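Local coordinates for protein putative L-alanine-DL-glutamate epimerase (Burkholderia xenovorans, PDB 3GO2) that probably acts as a magnesium-dependent racemase or epimerase of the mandelate racemase/muconate lactonizing enzyme family, at residues I166-D171 with L196-A201; G253-R258 with F281-V286. All coordinates share one frame; numbering follows the deposited sequence.

Contact 1 of 2, residues I166-D171 with L196-A201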
# COMPACT_ATOMS: atom_id res chain seq x y z
N ILE A 166 20.06 -25.83 -17.03
CA ILE A 166 20.55 -25.03 -18.17
C ILE A 166 21.85 -25.63 -18.71
O ILE A 166 22.83 -25.80 -17.95
CB ILE A 166 20.82 -23.56 -17.78
CG1 ILE A 166 19.67 -22.97 -16.97
CG2 ILE A 166 21.10 -22.70 -19.07
CD1 ILE A 166 19.97 -21.59 -16.38
N PHE A 167 21.85 -25.92 -20.02
CA PHE A 167 22.98 -26.55 -20.68
C PHE A 167 23.38 -25.85 -21.95
O PHE A 167 22.53 -25.44 -22.75
CB PHE A 167 22.69 -28.03 -20.97
CG PHE A 167 22.65 -28.84 -19.74
CD1 PHE A 167 23.82 -29.27 -19.15
CD2 PHE A 167 21.44 -29.11 -19.11
CE1 PHE A 167 23.78 -29.97 -17.98
CE2 PHE A 167 21.42 -29.82 -17.93
CZ PHE A 167 22.59 -30.24 -17.38
N ILE A 168 24.71 -25.76 -22.11
CA ILE A 168 25.34 -25.18 -23.28
C ILE A 168 25.88 -26.31 -24.17
O ILE A 168 26.79 -27.06 -23.76
CB ILE A 168 26.51 -24.28 -22.89
CG1 ILE A 168 26.09 -23.25 -21.83
CG2 ILE A 168 27.13 -23.63 -24.19
CD1 ILE A 168 24.90 -22.37 -22.23
N HIS A 169 25.32 -26.39 -25.36
CA HIS A 169 25.56 -27.47 -26.33
C HIS A 169 26.47 -27.07 -27.48
O HIS A 169 27.14 -27.92 -28.07
CB HIS A 169 24.23 -27.96 -26.93
CG HIS A 169 23.42 -28.82 -26.01
ND1 HIS A 169 23.55 -30.19 -25.95
CD2 HIS A 169 22.46 -28.50 -25.10
CE1 HIS A 169 22.71 -30.68 -25.05
NE2 HIS A 169 22.03 -29.67 -24.52
N ASP A 170 26.52 -25.79 -27.81
CA ASP A 170 27.16 -25.35 -29.06
C ASP A 170 28.47 -24.59 -28.87
O ASP A 170 28.89 -23.85 -29.77
CB ASP A 170 26.17 -24.55 -29.92
CG ASP A 170 25.86 -23.18 -29.34
OD1 ASP A 170 26.40 -22.82 -28.26
OD2 ASP A 170 25.07 -22.47 -30.00
N ASP A 171 29.11 -24.78 -27.72
CA ASP A 171 30.38 -24.15 -27.44
C ASP A 171 31.30 -25.16 -26.77
O ASP A 171 31.62 -25.05 -25.59
CB ASP A 171 30.20 -22.91 -26.57
CG ASP A 171 31.51 -22.18 -26.32
OD1 ASP A 171 32.30 -22.09 -27.28
OD2 ASP A 171 31.74 -21.74 -25.18
N LEU A 196 20.20 -18.27 -24.29
CA LEU A 196 18.85 -18.43 -24.76
C LEU A 196 18.75 -19.50 -25.86
O LEU A 196 17.88 -20.36 -25.81
CB LEU A 196 18.27 -17.10 -25.22
CG LEU A 196 18.11 -16.02 -24.14
CD1 LEU A 196 17.73 -14.72 -24.80
CD2 LEU A 196 17.07 -16.44 -23.11
N ARG A 197 19.63 -19.45 -26.85
CA ARG A 197 19.53 -20.43 -27.94
C ARG A 197 19.86 -21.86 -27.49
O ARG A 197 19.30 -22.83 -28.00
CB ARG A 197 20.43 -20.04 -29.11
CG ARG A 197 21.86 -20.16 -28.89
CD ARG A 197 22.64 -19.83 -30.17
NE ARG A 197 24.05 -19.98 -29.89
CZ ARG A 197 24.92 -19.00 -29.72
NH1 ARG A 197 24.58 -17.73 -29.86
NH2 ARG A 197 26.18 -19.32 -29.44
N ASN A 198 20.74 -21.99 -26.50
CA ASN A 198 21.06 -23.31 -25.96
C ASN A 198 19.94 -23.88 -25.10
O ASN A 198 19.62 -25.06 -25.20
CB ASN A 198 22.39 -23.27 -25.22
CG ASN A 198 23.54 -23.36 -26.17
OD1 ASN A 198 23.82 -24.45 -26.70
ND2 ASN A 198 24.17 -22.21 -26.47
N LEU A 199 19.30 -23.04 -24.28
CA LEU A 199 18.06 -23.43 -23.60
C LEU A 199 17.03 -23.94 -24.57
O LEU A 199 16.41 -24.98 -24.36
CB LEU A 199 17.42 -22.26 -22.83
CG LEU A 199 17.83 -22.08 -21.40
CD1 LEU A 199 17.37 -20.70 -20.88
CD2 LEU A 199 17.31 -23.28 -20.56
N ARG A 200 16.79 -23.18 -25.63
CA ARG A 200 15.82 -23.59 -26.63
C ARG A 200 16.20 -24.95 -27.29
O ARG A 200 15.36 -25.85 -27.39
CB ARG A 200 15.67 -22.53 -27.71
CG ARG A 200 14.80 -23.02 -28.84
CD ARG A 200 14.62 -22.00 -29.94
NE ARG A 200 13.76 -20.89 -29.57
CZ ARG A 200 12.48 -20.98 -29.20
NH1 ARG A 200 11.84 -22.14 -29.11
NH2 ARG A 200 11.82 -19.86 -28.93
N ALA A 201 17.45 -25.07 -27.74
CA ALA A 201 17.89 -26.30 -28.42
C ALA A 201 17.71 -27.52 -27.50
O ALA A 201 17.20 -28.56 -27.93
CB ALA A 201 19.35 -26.18 -28.90

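Contact 2 of 2, residues G253-R258 with F281-V286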
# COMPACT_ATOMS: atom_id res chain seq x y z
N GLY A 253 11.28 -8.85 -6.77
CA GLY A 253 11.80 -9.17 -8.09
C GLY A 253 11.17 -10.45 -8.63
O GLY A 253 10.75 -10.51 -9.77
N LEU A 254 11.10 -11.48 -7.79
CA LEU A 254 10.45 -12.72 -8.20
C LEU A 254 8.99 -12.50 -8.53
O LEU A 254 8.50 -13.03 -9.54
CB LEU A 254 10.61 -13.82 -7.17
CG LEU A 254 10.06 -15.19 -7.53
CD1 LEU A 254 10.73 -15.74 -8.81
CD2 LEU A 254 10.19 -16.18 -6.36
N ALA A 255 8.29 -11.69 -7.72
CA ALA A 255 6.90 -11.38 -8.03
C ALA A 255 6.75 -10.66 -9.37
O ALA A 255 5.79 -10.89 -10.10
CB ALA A 255 6.23 -10.58 -6.90
N TYR A 256 7.68 -9.78 -9.69
CA TYR A 256 7.66 -9.09 -10.99
C TYR A 256 7.80 -10.11 -12.11
O TYR A 256 7.07 -10.08 -13.11
CB TYR A 256 8.77 -7.99 -11.06
CG TYR A 256 8.63 -7.16 -12.30
CD1 TYR A 256 7.86 -5.99 -12.28
CD2 TYR A 256 9.18 -7.56 -13.50
CE1 TYR A 256 7.68 -5.24 -13.40
CE2 TYR A 256 8.98 -6.81 -14.66
CZ TYR A 256 8.22 -5.66 -14.61
OH TYR A 256 8.00 -4.92 -15.74
N VAL A 257 8.76 -11.02 -11.96
CA VAL A 257 8.97 -12.06 -12.93
C VAL A 257 7.70 -12.90 -13.11
O VAL A 257 7.26 -13.12 -14.24
CB VAL A 257 10.20 -12.93 -12.57
CG1 VAL A 257 10.29 -14.14 -13.50
CG2 VAL A 257 11.50 -12.06 -12.66
N ARG A 258 7.10 -13.35 -12.00
CA ARG A 258 5.90 -14.19 -12.13
C ARG A 258 4.79 -13.45 -12.87
O ARG A 258 4.11 -14.01 -13.74
CB ARG A 258 5.42 -14.70 -10.78
CG ARG A 258 4.29 -15.72 -10.90
CD ARG A 258 3.46 -15.76 -9.67
NE ARG A 258 2.35 -16.71 -9.79
CZ ARG A 258 1.28 -16.69 -9.01
NH1 ARG A 258 1.12 -15.77 -8.04
NH2 ARG A 258 0.33 -17.59 -9.19
N PHE A 281 4.80 -15.14 -0.40
CA PHE A 281 3.37 -15.34 -0.56
C PHE A 281 2.64 -13.98 -0.53
O PHE A 281 1.70 -13.75 -1.32
CB PHE A 281 2.82 -16.28 0.51
CG PHE A 281 3.37 -17.71 0.47
CD1 PHE A 281 4.23 -18.16 -0.52
CD2 PHE A 281 2.96 -18.63 1.43
CE1 PHE A 281 4.70 -19.46 -0.52
CE2 PHE A 281 3.43 -19.93 1.43
CZ PHE A 281 4.30 -20.35 0.44
N ASP A 282 3.07 -13.08 0.35
CA ASP A 282 2.45 -11.75 0.43
C ASP A 282 2.58 -10.97 -0.90
O ASP A 282 1.69 -10.17 -1.25
CB ASP A 282 3.10 -10.95 1.55
CG ASP A 282 2.68 -11.43 2.94
OD1 ASP A 282 1.77 -12.26 3.06
OD2 ASP A 282 3.28 -10.93 3.89
N ALA A 283 3.66 -11.25 -1.62
CA ALA A 283 3.93 -10.61 -2.90
C ALA A 283 3.35 -11.32 -4.12
O ALA A 283 3.51 -10.82 -5.23
CB ALA A 283 5.46 -10.42 -3.06
N ASN A 284 2.64 -12.43 -3.93
CA ASN A 284 2.13 -13.23 -5.06
C ASN A 284 3.27 -13.70 -5.94
O ASN A 284 3.15 -13.74 -7.18
CB ASN A 284 1.14 -12.43 -5.93
CG ASN A 284 -0.11 -12.11 -5.22
OD1 ASN A 284 -0.74 -12.98 -4.64
ND2 ASN A 284 -0.52 -10.83 -5.27
N ALA A 285 4.39 -14.08 -5.33
CA ALA A 285 5.58 -14.38 -6.10
C ALA A 285 5.58 -15.79 -6.71
O ALA A 285 6.38 -16.03 -7.62
CB ALA A 285 6.86 -14.21 -5.21
N VAL A 286 4.75 -16.71 -6.22
CA VAL A 286 4.83 -18.12 -6.69
C VAL A 286 3.50 -18.78 -7.05
O VAL A 286 2.47 -18.54 -6.41
CB VAL A 286 5.58 -19.04 -5.70
CG1 VAL A 286 7.03 -18.55 -5.47
CG2 VAL A 286 4.82 -19.17 -4.41
O HOH W 1 3.34 -11.60 -8.97

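Contact 1 of 2, residues I166-D171 with L196-A201
N198, on helix 193-210, reaches across to the end of strand 161-168 and the turn after it, in the modified TIM barrel of this enolase-superfamily domain. The packed side of the contact is mostly apolar. CG2 of I166 lies 4.1 Å from L199 CG, while I168 CD1 and CG2 brush CB and the amide of N198. The carbonyl oxygen F167 O is pressed to 3.3 Å from N198 CB and is buried without a polar partner.

Further along, the chain turns, and polar groups take over. N198 OD1 accepts the H169 backbone N at 2.8 Å, the donor standing well above the carbonyl plane, and a weak second bond from D170 N. The other end of the amide, ND2, gives one hydrogen to K194 O in its own helix and one to D170 OD1 at 2.9 Å, so both ends hold the amide's rotation. H169 turns its own NE2 to H202.

On the solvent side D170 and R197 are exposed, and a salt bridge joins them. With chi1 at 71°, D170 CG sits between its backbone N and carbonyl carbon, and the carboxylate meets both helix residues, one oxygen each. R197 NE points almost straight at D170 OD2, 2.7 Å away, onto its syn lone pair.

Contact 2 of 2, residues G253-R258 with F281-V286
R258 holds CG anti to its backbone N (chi1 -173°) and stays extended to NE, which carries its guanidinium from helix 251-259 to the chain leaving helix 273-282. L254, also with CG anti to N (chi1 -176°), sends CD2 toward the same chain. The receiving segment contains a Schellman motif: N284, at positive phi (59°), is the first residue to leave helical geometry and turns the chain toward strand 288-291 of the barrel.

The backbones come very close where small residues face each other, with A255 CA 3.8 Å from A285 CA. Methyl groups fill this interface: A255 CB packs on A283 CB and A285 CB and lies 3.2 Å from A283 O. Deeper in, L254 CD2 touches A285 CB and V286 CG1, over a floor that includes I265 and S267 of strand 265-267. A285 O is buried against L254 CG and R258 CB and has no polar partner.

The R258 guanidinium is gripped from several directions. Its NH1 donates to N284 O at 3.0 Å, nearly straight and in the guanidinium plane, though above the plane of the accepting carbonyl. NE forms a salt bridge with D287, and Y256 of a second subunit makes a cation-pi contact, placing this junction at a subunit interface. The N284 side chain is held there too, OD1 accepting a hydrogen bond from Q252 of that subunit.

N284 O is shared: besides R258 it accepts from a water, which bridges it to A255 O with 2.8 Å to each oxygen. V286 O instead rests over the centre of one guanidinium face, 3.4 Å from R258 CZ.

Overall arrangement
Along the chain the two contacts come in series within the barrel domain, neither nesting nor crossing. Contact 1 closes first: after strand 161-168, the chain runs through the short antiparallel strand 175-176 and returns on helix 193-210. It then passes through strands 215-219 and 243-245 before contact 2 opens on helix 251-259. The loop closed there contains strand 265-267 and most of helix 273-282, so contact 2 joins helix 251-259 to the chain between helix 273-282 and strand 288-291, whereas contact 1 ties a strand to its following helix. Their centres lie about 27 Å apart and their nearest atoms about 12 Å. Other subunits reach contact 2 but do not touch the segments of contact 1.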